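Local coordinates for carboxypeptidase D (Drosophila melanogaster, PDB 3MN8), which releases C-terminal arginine or lysine from peptides and proteins using a catalytic zinc ion, this chain holding the active 1B form of its first carboxypeptidase-like domain, at residues L90-K95 with Q334-I339; Y113-L118 with I137-T142; S126-L131 with S327-L332; H253-S256 with I261-K264. All blocks are in the same frame, centred on the assembly; numbering follows the deposited sequence.

Contact 1. Residues L90-K95 with Q334-I339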
loop_
_atom_site.group_PDB
_atom_site.type_symbol
_atom_site.label_atom_id
_atom_site.label_comp_id
_atom_site.label_asym_id
_atom_site.label_seq_id
_atom_site.Cartn_x
_atom_site.Cartn_y
_atom_site.Cartn_z
ATOM N N LEU A 90 -8.970 15.200 -5.787
ATOM C CA LEU A 90 -8.146 14.486 -6.753
ATOM C C LEU A 90 -6.714 14.236 -6.294
ATOM O O LEU A 90 -5.885 13.789 -7.082
ATOM C CB LEU A 90 -8.173 15.176 -8.119
ATOM C CG LEU A 90 -9.520 15.029 -8.834
ATOM C CD1 LEU A 90 -9.566 15.765 -10.168
ATOM C CD2 LEU A 90 -9.824 13.553 -9.018
ATOM N N THR A 91 -6.427 14.518 -5.028
ATOM C CA THR A 91 -5.198 14.017 -4.432
ATOM C C THR A 91 -5.403 12.572 -4.015
ATOM O O THR A 91 -6.362 12.273 -3.294
ATOM C CB THR A 91 -4.748 14.810 -3.192
ATOM O OG1 THR A 91 -4.386 16.145 -3.576
ATOM C CG2 THR A 91 -3.543 14.132 -2.565
ATOM N N PRO A 92 -4.505 11.676 -4.480
ATOM C CA PRO A 92 -4.533 10.233 -4.208
ATOM C C PRO A 92 -4.179 9.899 -2.766
ATOM O O PRO A 92 -3.089 10.251 -2.302
ATOM C CB PRO A 92 -3.443 9.672 -5.130
ATOM C CG PRO A 92 -3.101 10.781 -6.085
ATOM C CD PRO A 92 -3.397 12.048 -5.377
ATOM N N PRO A 93 -5.091 9.220 -2.059
ATOM C CA PRO A 93 -4.716 8.651 -0.765
ATOM C C PRO A 93 -3.962 7.352 -1.016
ATOM O O PRO A 93 -4.294 6.576 -1.917
ATOM C CB PRO A 93 -6.063 8.377 -0.070
ATOM C CG PRO A 93 -7.110 8.520 -1.125
ATOM C CD PRO A 93 -6.454 8.851 -2.452
ATOM N N VAL A 94 -2.926 7.124 -0.225
ATOM C CA VAL A 94 -2.098 5.954 -0.395
ATOM C C VAL A 94 -1.708 5.488 0.995
ATOM O O VAL A 94 -1.759 6.280 1.942
ATOM C CB VAL A 94 -0.834 6.299 -1.199
ATOM C CG1 VAL A 94 0.002 5.057 -1.438
ATOM C CG2 VAL A 94 -1.206 6.970 -2.520
ATOM N N LYS A 95 -1.333 4.214 1.128
ATOM C CA LYS A 95 -0.880 3.672 2.414
ATOM C C LYS A 95 0.295 2.696 2.304
ATOM O O LYS A 95 0.450 1.979 1.310
ATOM C CB LYS A 95 -2.035 3.013 3.173
ATOM C CG LYS A 95 -2.628 1.790 2.500
ATOM C CD LYS A 95 -4.145 1.931 2.401
ATOM C CE LYS A 95 -4.833 0.572 2.459
ATOM N NZ LYS A 95 -4.309 -0.421 1.482
ATOM N N GLN A 334 3.994 6.108 -8.360
ATOM C CA GLN A 334 3.169 5.303 -9.254
ATOM C C GLN A 334 1.671 5.515 -8.977
ATOM O O GLN A 334 0.819 5.188 -9.806
ATOM C CB GLN A 334 3.536 3.826 -9.126
ATOM C CG GLN A 334 4.849 3.427 -9.800
ATOM C CD GLN A 334 4.744 3.448 -11.322
ATOM O OE1 GLN A 334 4.021 2.652 -11.921
ATOM N NE2 GLN A 334 5.465 4.362 -11.947
ATOM N N ALA A 335 1.339 6.078 -7.824
ATOM C CA ALA A 335 -0.042 6.438 -7.562
ATOM C C ALA A 335 -0.459 7.615 -8.441
ATOM O O ALA A 335 -1.549 8.169 -8.289
ATOM C CB ALA A 335 -0.244 6.770 -6.094
ATOM N N HIS A 336 0.402 8.007 -9.367
ATOM C CA HIS A 336 0.067 9.150 -10.200
ATOM C C HIS A 336 -0.098 8.815 -11.657
ATOM O O HIS A 336 -0.496 9.670 -12.448
ATOM C CB HIS A 336 1.081 10.254 -10.007
ATOM C CG HIS A 336 1.092 10.794 -8.613
ATOM N ND1 HIS A 336 0.095 11.614 -8.129
ATOM C CD2 HIS A 336 1.961 10.609 -7.592
ATOM C CE1 HIS A 336 0.363 11.930 -6.873
ATOM N NE2 HIS A 336 1.488 11.332 -6.524
ATOM N N ILE A 337 0.179 7.560 -11.999
ATOM C CA ILE A 337 0.006 7.110 -13.371
ATOM C C ILE A 337 -1.454 7.020 -13.745
ATOM O O ILE A 337 -2.346 7.074 -12.888
ATOM C CB ILE A 337 0.676 5.751 -13.631
ATOM C CG1 ILE A 337 -0.013 4.654 -12.819
ATOM C CG2 ILE A 337 2.178 5.827 -13.333
ATOM C CD1 ILE A 337 0.683 3.317 -12.924
ATOM N N GLY A 338 -1.684 6.886 -15.043
ATOM C CA GLY A 338 -3.027 6.735 -15.561
ATOM C C GLY A 338 -3.797 8.035 -15.589
ATOM O O GLY A 338 -3.285 9.066 -16.035
ATOM N N ILE A 339 -5.036 7.974 -15.114
ATOM C CA ILE A 339 -5.931 9.115 -15.173
ATOM C C ILE A 339 -6.680 9.287 -13.879
ATOM O O ILE A 339 -6.542 8.503 -12.932
ATOM C CB ILE A 339 -7.004 8.970 -16.264
ATOM C CG1 ILE A 339 -7.804 7.681 -16.024
ATOM C CG2 ILE A 339 -6.372 9.035 -17.658
ATOM C CD1 ILE A 339 -8.959 7.447 -16.994
#
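Pro92 lies against Ala335 and His336 at the seam between the catalytic domain and the transthyretin-like domain, where the chain leaves helix 317-333 and heads for strand 339-344. The Pro92 ring can be followed atom by atom. Its CB looks onto the Ala335 backbone, 4.0 Å from Ala335 O, and meets the Ala335 methyl more loosely, CB to CB 4.4 Å. The next atom, CG, carries the closest contact of the ring: Pro92 CG is 3.7 Å from His336 CE1, with Ala335 O also close by. At the end of the ring Pro92 CD comes back to His336 CE1 at 4.0 Å. The imidazole crosses the proline at about a right angle, and CG approaches it obliquely. Two residues further along, in strand 93-97, Val94 sets CG1 anti to its backbone N (chi1 -177°), which leaves CG2 beside that N and 3.7 Å from Ala335 CB. Next to CE1 in the ring, His336 NE2 is hydrogen-bonded to Thr135 OG1, while Trp375 of strand 373-376 packs on Pro92. Polar ties lie nearby, such as the hydrogen bond of Leu90 O with Lys340 NZ, but none joins these two segments, whose contact is apolar and rests on shape and burial.

Contact 2. Residues Y113-L118 with I137-T142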
loop_
_atom_site.group_PDB
_atom_site.type_symbol
_atom_site.label_atom_id
_atom_site.label_comp_id
_atom_site.label_asym_id
_atom_site.label_seq_id
_atom_site.Cartn_x
_atom_site.Cartn_y
_atom_site.Cartn_z
ATOM N N TYR A 113 11.472 5.329 9.492
ATOM C CA TYR A 113 12.412 6.165 8.742
ATOM C C TYR A 113 11.747 7.073 7.685
ATOM O O TYR A 113 12.048 8.260 7.593
ATOM C CB TYR A 113 13.460 5.279 8.060
ATOM C CG TYR A 113 14.419 4.590 9.011
ATOM C CD1 TYR A 113 15.131 3.459 8.613
ATOM C CD2 TYR A 113 14.624 5.074 10.300
ATOM C CE1 TYR A 113 16.021 2.827 9.476
ATOM C CE2 TYR A 113 15.510 4.451 11.170
ATOM C CZ TYR A 113 16.199 3.328 10.751
ATOM O OH TYR A 113 17.070 2.705 11.609
ATOM N N MET A 114 10.858 6.510 6.875
ATOM C CA MET A 114 10.179 7.298 5.853
ATOM C C MET A 114 9.461 8.516 6.453
ATOM O O MET A 114 9.661 9.634 6.000
ATOM C CB MET A 114 9.207 6.421 5.047
ATOM C CG MET A 114 8.420 7.169 3.953
ATOM S SD MET A 114 9.436 7.876 2.616
ATOM C CE MET A 114 10.306 6.391 2.109
ATOM N N ALA A 115 8.641 8.287 7.475
ATOM C CA ALA A 115 7.895 9.345 8.150
ATOM C C ALA A 115 8.786 10.543 8.435
ATOM O O ALA A 115 8.534 11.654 7.964
ATOM C CB ALA A 115 7.301 8.814 9.459
ATOM N N GLN A 116 9.830 10.310 9.222
ATOM C CA GLN A 116 10.788 11.349 9.539
ATOM C C GLN A 116 11.389 11.953 8.271
ATOM O O GLN A 116 11.418 13.175 8.114
ATOM C CB GLN A 116 11.888 10.769 10.409
ATOM C CG GLN A 116 11.412 10.258 11.767
ATOM C CD GLN A 116 12.499 9.455 12.495
ATOM O OE1 GLN A 116 13.364 10.015 13.180
ATOM N NE2 GLN A 116 12.467 8.139 12.324
ATOM N N TYR A 117 11.853 11.085 7.372
ATOM C CA TYR A 117 12.484 11.502 6.122
ATOM C C TYR A 117 11.627 12.483 5.323
ATOM O O TYR A 117 12.053 13.587 4.986
ATOM C CB TYR A 117 12.806 10.284 5.260
ATOM C CG TYR A 117 13.527 10.630 3.980
ATOM C CD1 TYR A 117 14.900 10.819 3.967
ATOM C CD2 TYR A 117 12.835 10.776 2.787
ATOM C CE1 TYR A 117 15.572 11.145 2.804
ATOM C CE2 TYR A 117 13.493 11.102 1.606
ATOM C CZ TYR A 117 14.865 11.285 1.624
ATOM O OH TYR A 117 15.529 11.612 0.468
ATOM N N LEU A 118 10.410 12.074 5.015
ATOM C CA LEU A 118 9.493 12.925 4.282
ATOM C C LEU A 118 9.282 14.257 4.975
ATOM O O LEU A 118 9.465 15.311 4.378
ATOM C CB LEU A 118 8.148 12.224 4.091
ATOM C CG LEU A 118 8.188 11.154 3.008
ATOM C CD1 LEU A 118 6.854 10.432 2.902
ATOM C CD2 LEU A 118 8.593 11.784 1.676
ATOM N N ILE A 137 -0.586 10.641 2.101
ATOM C CA ILE A 137 0.165 9.470 2.469
ATOM C C ILE A 137 -0.063 9.009 3.910
ATOM O O ILE A 137 0.009 9.803 4.851
ATOM C CB ILE A 137 1.646 9.706 2.223
ATOM C CG1 ILE A 137 1.900 9.987 0.725
ATOM C CG2 ILE A 137 2.452 8.521 2.736
ATOM C CD1 ILE A 137 3.274 10.632 0.426
ATOM N N TYR A 138 -0.339 7.714 4.068
ATOM C CA TYR A 138 -0.513 7.089 5.380
ATOM C C TYR A 138 0.507 5.970 5.648
ATOM O O TYR A 138 0.665 5.037 4.841
ATOM C CB TYR A 138 -1.916 6.508 5.509
ATOM C CG TYR A 138 -3.021 7.522 5.422
ATOM C CD1 TYR A 138 -3.428 8.026 4.202
ATOM C CD2 TYR A 138 -3.669 7.961 6.564
ATOM C CE1 TYR A 138 -4.448 8.939 4.122
ATOM C CE2 TYR A 138 -4.688 8.870 6.496
ATOM C CZ TYR A 138 -5.077 9.358 5.273
ATOM O OH TYR A 138 -6.094 10.285 5.179
ATOM N N LEU A 139 1.175 6.067 6.797
ATOM C CA LEU A 139 2.213 5.115 7.182
ATOM C C LEU A 139 1.839 4.325 8.443
ATOM O O LEU A 139 1.574 4.899 9.514
ATOM C CB LEU A 139 3.552 5.830 7.380
ATOM C CG LEU A 139 4.015 6.767 6.260
ATOM C CD1 LEU A 139 5.377 7.378 6.605
ATOM C CD2 LEU A 139 4.059 6.021 4.926
ATOM N N VAL A 140 1.814 3.002 8.296
ATOM C CA VAL A 140 1.524 2.089 9.391
ATOM C C VAL A 140 2.727 1.159 9.611
ATOM O O VAL A 140 2.783 0.047 9.062
ATOM C CB VAL A 140 0.261 1.246 9.091
ATOM C CG1 VAL A 140 -0.182 0.462 10.331
ATOM C CG2 VAL A 140 -0.870 2.134 8.577
ATOM N N PRO A 141 3.705 1.617 10.408
ATOM C CA PRO A 141 4.919 0.851 10.726
ATOM C C PRO A 141 4.641 -0.572 11.228
ATOM O O PRO A 141 5.362 -1.502 10.867
ATOM C CB PRO A 141 5.577 1.690 11.831
ATOM C CG PRO A 141 5.127 3.064 11.559
ATOM C CD PRO A 141 3.723 2.952 11.032
ATOM N N THR A 142 3.626 -0.739 12.071
ATOM C CA THR A 142 3.226 -2.071 12.514
ATOM C C THR A 142 1.719 -2.260 12.516
ATOM O O THR A 142 0.943 -1.318 12.740
ATOM C CB THR A 142 3.759 -2.441 13.915
ATOM O OG1 THR A 142 3.317 -3.764 14.242
ATOM C CG2 THR A 142 3.221 -1.498 14.964
#
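Leu139 meets Met114 and Ala115 inside a beta-alpha-beta crossover: helix 106-121 lies in the connection between the neighbouring parallel strands 93-97 and 136-140, and it packs on the sheet through these residues. The axes of the short segments run 9.5 Å apart with their directions 144° from each other. The tight part is one methyl. Leu139 holds CG anti to its carbonyl carbon, beside the backbone N (chi1 -50°), and thereby thrusts CD1 onto the helix backbone, where it reaches Ala115 CB at 3.7 Å. Met114 crosses Leu139 at about a right angle and touches the same CD1 with its CG, at 4.0 Å, before its chain bends to reach Leu328 and Leu329 of helix 317-333. One turn on, the fit is looser: Leu118 and Ile137 meet only by their CD1 methyls, 4.4 Å apart. The more open flank of the helix carries Gln116, which is partly exposed and turns its NE2 back to Val112 O. Beneath the contact Leu78 of strand 74-80 packs on Ala115, and Ile80 of that strand on Leu139. The closest approach uses backbone rather than side chain on the helix: Leu139 CD1 stands 3.5 Å from Ala115 N.

Contact 3. Residues S126-L131 with S327-L332. With NAG (2-acetamido-2-deoxy-beta-D-glucopyranose), chain E.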
loop_
_atom_site.group_PDB
_atom_site.type_symbol
_atom_site.label_atom_id
_atom_site.label_comp_id
_atom_site.label_asym_id
_atom_site.label_seq_id
_atom_site.Cartn_x
_atom_site.Cartn_y
_atom_site.Cartn_z
ATOM N N SER A 126 12.940 19.432 -3.335
ATOM C CA SER A 126 11.834 19.685 -4.274
ATOM C C SER A 126 10.996 18.445 -4.627
ATOM O O SER A 126 9.789 18.432 -4.408
ATOM C CB SER A 126 12.357 20.360 -5.550
ATOM O OG SER A 126 11.357 21.160 -6.155
ATOM N N ASP A 127 11.635 17.416 -5.180
ATOM C CA ASP A 127 10.964 16.141 -5.454
ATOM C C ASP A 127 9.981 15.748 -4.348
ATOM O O ASP A 127 8.790 15.552 -4.603
ATOM C CB ASP A 127 11.994 15.016 -5.631
ATOM C CG ASP A 127 12.587 14.974 -7.027
ATOM O OD1 ASP A 127 11.845 15.233 -7.999
ATOM O OD2 ASP A 127 13.791 14.664 -7.153
ATOM N N LEU A 128 10.497 15.628 -3.124
ATOM C CA LEU A 128 9.706 15.263 -1.947
ATOM C C LEU A 128 8.592 16.272 -1.670
ATOM O O LEU A 128 7.431 15.901 -1.466
ATOM C CB LEU A 128 10.615 15.161 -0.717
ATOM C CG LEU A 128 11.772 14.156 -0.774
ATOM C CD1 LEU A 128 12.640 14.235 0.496
ATOM C CD2 LEU A 128 11.247 12.749 -0.985
ATOM N N GLY A 129 8.953 17.553 -1.649
ATOM C CA GLY A 129 7.972 18.605 -1.469
ATOM C C GLY A 129 6.825 18.390 -2.430
ATOM O O GLY A 129 5.661 18.608 -2.085
ATOM N N GLN A 130 7.161 17.935 -3.636
ATOM C CA GLN A 130 6.169 17.785 -4.691
ATOM C C GLN A 130 5.405 16.495 -4.495
ATOM O O GLN A 130 4.197 16.428 -4.738
ATOM C CB GLN A 130 6.834 17.815 -6.065
ATOM C CG GLN A 130 5.921 18.343 -7.173
ATOM C CD GLN A 130 4.940 17.299 -7.665
ATOM O OE1 GLN A 130 5.136 16.109 -7.433
ATOM N NE2 GLN A 130 3.885 17.733 -8.351
ATOM N N LEU A 131 6.115 15.468 -4.052
ATOM C CA LEU A 131 5.477 14.207 -3.705
ATOM C C LEU A 131 4.395 14.435 -2.646
ATOM O O LEU A 131 3.256 13.997 -2.787
ATOM C CB LEU A 131 6.520 13.227 -3.163
ATOM C CG LEU A 131 5.959 11.872 -2.737
ATOM C CD1 LEU A 131 5.437 11.138 -3.961
ATOM C CD2 LEU A 131 7.017 11.059 -2.000
ATOM N N SER A 327 13.134 2.904 -4.052
ATOM C CA SER A 327 11.997 2.042 -4.381
ATOM C C SER A 327 10.701 2.449 -3.665
ATOM O O SER A 327 9.610 2.241 -4.178
ATOM C CB SER A 327 12.342 0.586 -4.051
ATOM O OG SER A 327 13.650 0.254 -4.511
ATOM N N LEU A 328 10.825 3.023 -2.474
ATOM C CA LEU A 328 9.659 3.439 -1.698
ATOM C C LEU A 328 9.117 4.774 -2.209
ATOM O O LEU A 328 7.911 5.024 -2.220
ATOM C CB LEU A 328 10.005 3.538 -0.201
ATOM C CG LEU A 328 10.290 2.266 0.622
ATOM C CD1 LEU A 328 11.222 2.584 1.769
ATOM C CD2 LEU A 328 9.002 1.635 1.144
ATOM N N LEU A 329 10.019 5.636 -2.643
ATOM C CA LEU A 329 9.604 6.898 -3.233
ATOM C C LEU A 329 8.989 6.679 -4.617
ATOM O O LEU A 329 7.882 7.139 -4.902
ATOM C CB LEU A 329 10.800 7.844 -3.337
ATOM C CG LEU A 329 11.175 8.680 -2.110
ATOM C CD1 LEU A 329 10.231 8.429 -0.921
ATOM C CD2 LEU A 329 12.662 8.469 -1.745
ATOM N N GLN A 330 9.718 5.972 -5.471
ATOM C CA GLN A 330 9.272 5.737 -6.837
ATOM C C GLN A 330 7.943 4.987 -6.906
ATOM O O GLN A 330 7.113 5.277 -7.762
ATOM C CB GLN A 330 10.357 5.009 -7.631
ATOM C CG GLN A 330 11.565 5.869 -7.895
ATOM C CD GLN A 330 11.190 7.169 -8.581
ATOM O OE1 GLN A 330 10.819 7.178 -9.750
ATOM N NE2 GLN A 330 11.288 8.275 -7.853
ATOM N N LEU A 331 7.744 4.025 -6.011
ATOM C CA LEU A 331 6.485 3.285 -5.959
ATOM C C LEU A 331 5.374 4.259 -5.619
ATOM O O LEU A 331 4.316 4.255 -6.242
ATOM C CB LEU A 331 6.543 2.174 -4.912
ATOM C CG LEU A 331 5.354 1.209 -4.839
ATOM C CD1 LEU A 331 5.620 0.118 -3.822
ATOM C CD2 LEU A 331 4.078 1.933 -4.466
ATOM N N LEU A 332 5.621 5.103 -4.631
ATOM C CA LEU A 332 4.608 6.071 -4.239
ATOM C C LEU A 332 4.196 6.891 -5.441
ATOM O O LEU A 332 3.011 7.095 -5.667
ATOM C CB LEU A 332 5.096 6.968 -3.099
ATOM C CG LEU A 332 5.158 6.234 -1.749
ATOM C CD1 LEU A 332 5.869 7.040 -0.679
ATOM C CD2 LEU A 332 3.770 5.837 -1.284
HETATM C C1 NAG E . 4.182 22.369 -1.928
HETATM C C2 NAG E . 4.709 23.159 -3.124
HETATM C C3 NAG E . 5.289 24.514 -2.736
HETATM C C4 NAG E . 4.391 25.219 -1.721
HETATM C C5 NAG E . 4.011 24.266 -0.598
HETATM C C6 NAG E . 3.051 24.932 0.369
HETATM C C7 NAG E . 6.899 22.004 -3.524
HETATM C C8 NAG E . 7.244 21.908 -2.060
HETATM N N2 NAG E . 5.667 22.373 -3.894
HETATM O O3 NAG E . 5.429 25.300 -3.905
HETATM O O4 NAG E . 5.043 26.350 -1.179
HETATM O O5 NAG E . 3.339 23.157 -1.133
HETATM O O6 NAG E . 1.790 24.988 -0.264
HETATM O O7 NAG E . 7.755 21.725 -4.363
#
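Leu131 sets CG anti to its backbone N (chi1 179°) and so places its two methyls against Leu329 and Leu332, whereas Leu128, with CG anti to its carbonyl carbon (chi1 -59°), reaches the same Leu329 from one turn earlier. The two residues of helix 126-134 thus make a short apolar row facing two of helix 317-333. Leu131 forks between its partners: CD1 lies 4.3 Å from Leu332 CB, and CD2 lies 4.3 Å from Leu329 CD1. Leu128 uses a single branch, CD2, which comes to 4.2 Å from Leu329 CG, so both leucines touch Leu329 on the flank turned to helix 126-134. Everything here is aliphatic and rather loosely spaced, in keeping with axes of the short segments that pass 11.6 Å apart at 44°. A polar link between the helices is made nearby, where Arg333 NH2 is hydrogen-bonded to Asp127 O. The other face of helix 126-134 carries the sugar attached to Asn133: the acetamido methyl C8 of the NAG sits 3.4 Å from Gly129 CA, just where a CB would collide with it, and Arg82 NH2 is hydrogen-bonded to the sugar. Within the catalytic domain the leucine row is hemmed in on several sides. Tyr117 and Asn121 of helix 106-121 touch Leu128, Met114 of the same helix touches Leu329, and Leu332 continues down onto Val94 and Tyr96 of strand 93-97, while Leu328 and Leu331 turn to Tyr255 of helix 245-257.

Contact 4. Residues H253-S256 with I261-K264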
loop_
_atom_site.group_PDB
_atom_site.type_symbol
_atom_site.label_atom_id
_atom_site.label_comp_id
_atom_site.label_asym_id
_atom_site.label_seq_id
_atom_site.Cartn_x
_atom_site.Cartn_y
_atom_site.Cartn_z
ATOM N N HIS A 253 7.737 -3.929 -10.549
ATOM C CA HIS A 253 9.015 -3.661 -11.204
ATOM C C HIS A 253 9.576 -2.332 -10.762
ATOM O O HIS A 253 10.790 -2.189 -10.612
ATOM C CB HIS A 253 8.890 -3.686 -12.721
ATOM C CG HIS A 253 9.223 -5.016 -13.332
ATOM N ND1 HIS A 253 8.344 -5.710 -14.140
ATOM C CD2 HIS A 253 10.339 -5.781 -13.250
ATOM C CE1 HIS A 253 8.901 -6.844 -14.526
ATOM N NE2 HIS A 253 10.113 -6.910 -14.002
ATOM N N THR A 254 8.689 -1.363 -10.546
ATOM C CA THR A 254 9.108 -0.064 -10.028
ATOM C C THR A 254 9.930 -0.216 -8.749
ATOM O O THR A 254 10.957 0.433 -8.580
ATOM C CB THR A 254 7.918 0.835 -9.699
ATOM O OG1 THR A 254 7.102 0.998 -10.863
ATOM C CG2 THR A 254 8.412 2.184 -9.233
ATOM N N TYR A 255 9.467 -1.070 -7.841
ATOM C CA TYR A 255 10.164 -1.271 -6.576
ATOM C C TYR A 255 11.442 -2.095 -6.768
ATOM O O TYR A 255 12.523 -1.719 -6.307
ATOM C CB TYR A 255 9.243 -1.942 -5.548
ATOM C CG TYR A 255 9.754 -1.821 -4.131
ATOM C CD1 TYR A 255 10.790 -2.640 -3.672
ATOM C CD2 TYR A 255 9.214 -0.877 -3.254
ATOM C CE1 TYR A 255 11.274 -2.530 -2.370
ATOM C CE2 TYR A 255 9.689 -0.753 -1.950
ATOM C CZ TYR A 255 10.722 -1.584 -1.514
ATOM O OH TYR A 255 11.201 -1.473 -0.227
ATOM N N SER A 256 11.315 -3.221 -7.455
ATOM C CA SER A 256 12.451 -4.110 -7.604
ATOM C C SER A 256 13.539 -3.449 -8.450
ATOM O O SER A 256 14.716 -3.463 -8.082
ATOM C CB SER A 256 12.007 -5.440 -8.215
ATOM O OG SER A 256 13.073 -6.375 -8.237
ATOM N N ILE A 261 19.404 -5.093 -4.910
ATOM C CA ILE A 261 19.556 -6.514 -4.580
ATOM C C ILE A 261 18.361 -7.353 -5.032
ATOM O O ILE A 261 18.521 -8.461 -5.568
ATOM C CB ILE A 261 19.786 -6.714 -3.059
ATOM C CG1 ILE A 261 21.184 -6.219 -2.664
ATOM C CG2 ILE A 261 19.583 -8.183 -2.658
ATOM C CD1 ILE A 261 21.415 -6.195 -1.170
ATOM N N MET A 262 17.169 -6.808 -4.801
ATOM C CA MET A 262 15.914 -7.391 -5.276
ATOM C C MET A 262 15.897 -7.523 -6.801
ATOM O O MET A 262 15.454 -8.532 -7.333
ATOM C CB MET A 262 14.733 -6.532 -4.801
ATOM C CG MET A 262 13.356 -7.122 -5.073
ATOM S SD MET A 262 12.087 -6.085 -4.312
ATOM C CE MET A 262 12.575 -6.205 -2.596
ATOM N N ARG A 263 16.390 -6.498 -7.491
ATOM C CA ARG A 263 16.513 -6.487 -8.946
ATOM C C ARG A 263 17.177 -7.744 -9.511
ATOM O O ARG A 263 17.000 -8.059 -10.684
ATOM C CB ARG A 263 17.312 -5.249 -9.367
ATOM C CG ARG A 263 17.435 -5.020 -10.853
ATOM C CD ARG A 263 18.063 -3.657 -11.117
ATOM N NE ARG A 263 19.386 -3.520 -10.502
ATOM C CZ ARG A 263 19.785 -2.473 -9.779
ATOM N NH1 ARG A 263 18.967 -1.455 -9.562
ATOM N NH2 ARG A 263 21.010 -2.441 -9.270
ATOM N N LYS A 264 17.935 -8.457 -8.683
ATOM C CA LYS A 264 18.741 -9.597 -9.149
ATOM C C LYS A 264 17.949 -10.892 -9.346
ATOM O O LYS A 264 18.039 -11.541 -10.394
ATOM C CB LYS A 264 19.920 -9.835 -8.204
ATOM C CG LYS A 264 20.822 -8.618 -8.066
ATOM C CD LYS A 264 22.068 -8.930 -7.265
ATOM C CE LYS A 264 23.061 -7.787 -7.358
ATOM N NZ LYS A 264 23.456 -7.517 -8.773
#
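A Met-aromatic contact between Met262 and Tyr255 closes the loop that follows helix 245-257, near the catalytic site. The sulfur lies at the edge of the phenol ring, near its plane: Met262 SD is 5.0 Å from the centroid of the Tyr255 ring, 76° off the ring normal, and 3.7 Å from Tyr255 CD1. The methionine runs out extended and bends only at its last torsion (chi3 -61°), which folds CE along the same edge, 3.9 Å from Tyr255 CE1. The two side chains cross at about a right angle. Tyr255 itself is held at its far end, its OH hydrogen-bonded to Asn324 OD1. Ser256 lies alongside the methionine chain: its OG stands 3.3 Å from Met262 CG, and its CB lies 3.8 Å from the same atom. That hydroxyl is 3.4 Å from Arg263 N too, but at a poor angle for a hydrogen bond; its partner is Gly274 O. Outside, Arg263 rests its CB 3.4 Å from Ser256 O before its chain leads away, with NH1 bonded to Asp257 O. An alanine in place of Met262 is likely to leave the edge of Tyr255 without its sulfur partner and open a gap beside Ser256. The Met262 side chain is about 6 Å from that of Glu305, the probable proton donor/acceptor. The arrangement is thus a Met-aromatic contact between a helix end and the loop that follows it, close to the site of this M14 carboxypeptidase but not part of its zinc coordination.

How the contacts relate
Contacts 1, 2 and 3 share one apolar interior. In the sheet, Val94 O of contact 1 lies 2.9 Å from Tyr138 N of contact 2, a probable hydrogen bond; Val94 CG1 also packs 3.9 Å from Leu332 CD2 of contact 3. Contacts 2 and 3, their centres 12 Å apart, meet where Met114 CE lies 3.7 Å from Leu329 CD1. Helix 317-333 then carries the packing on to contact 4, where Ser327 OG is 2.9 Å from Tyr255 O, a probable hydrogen bond. Contact 4 alone comes near the catalytic centre, the Met262 side chain lying about 11 Å from the bound GEM inhibitor and about 13 Å from the zinc; contact 3 borders the glycan instead.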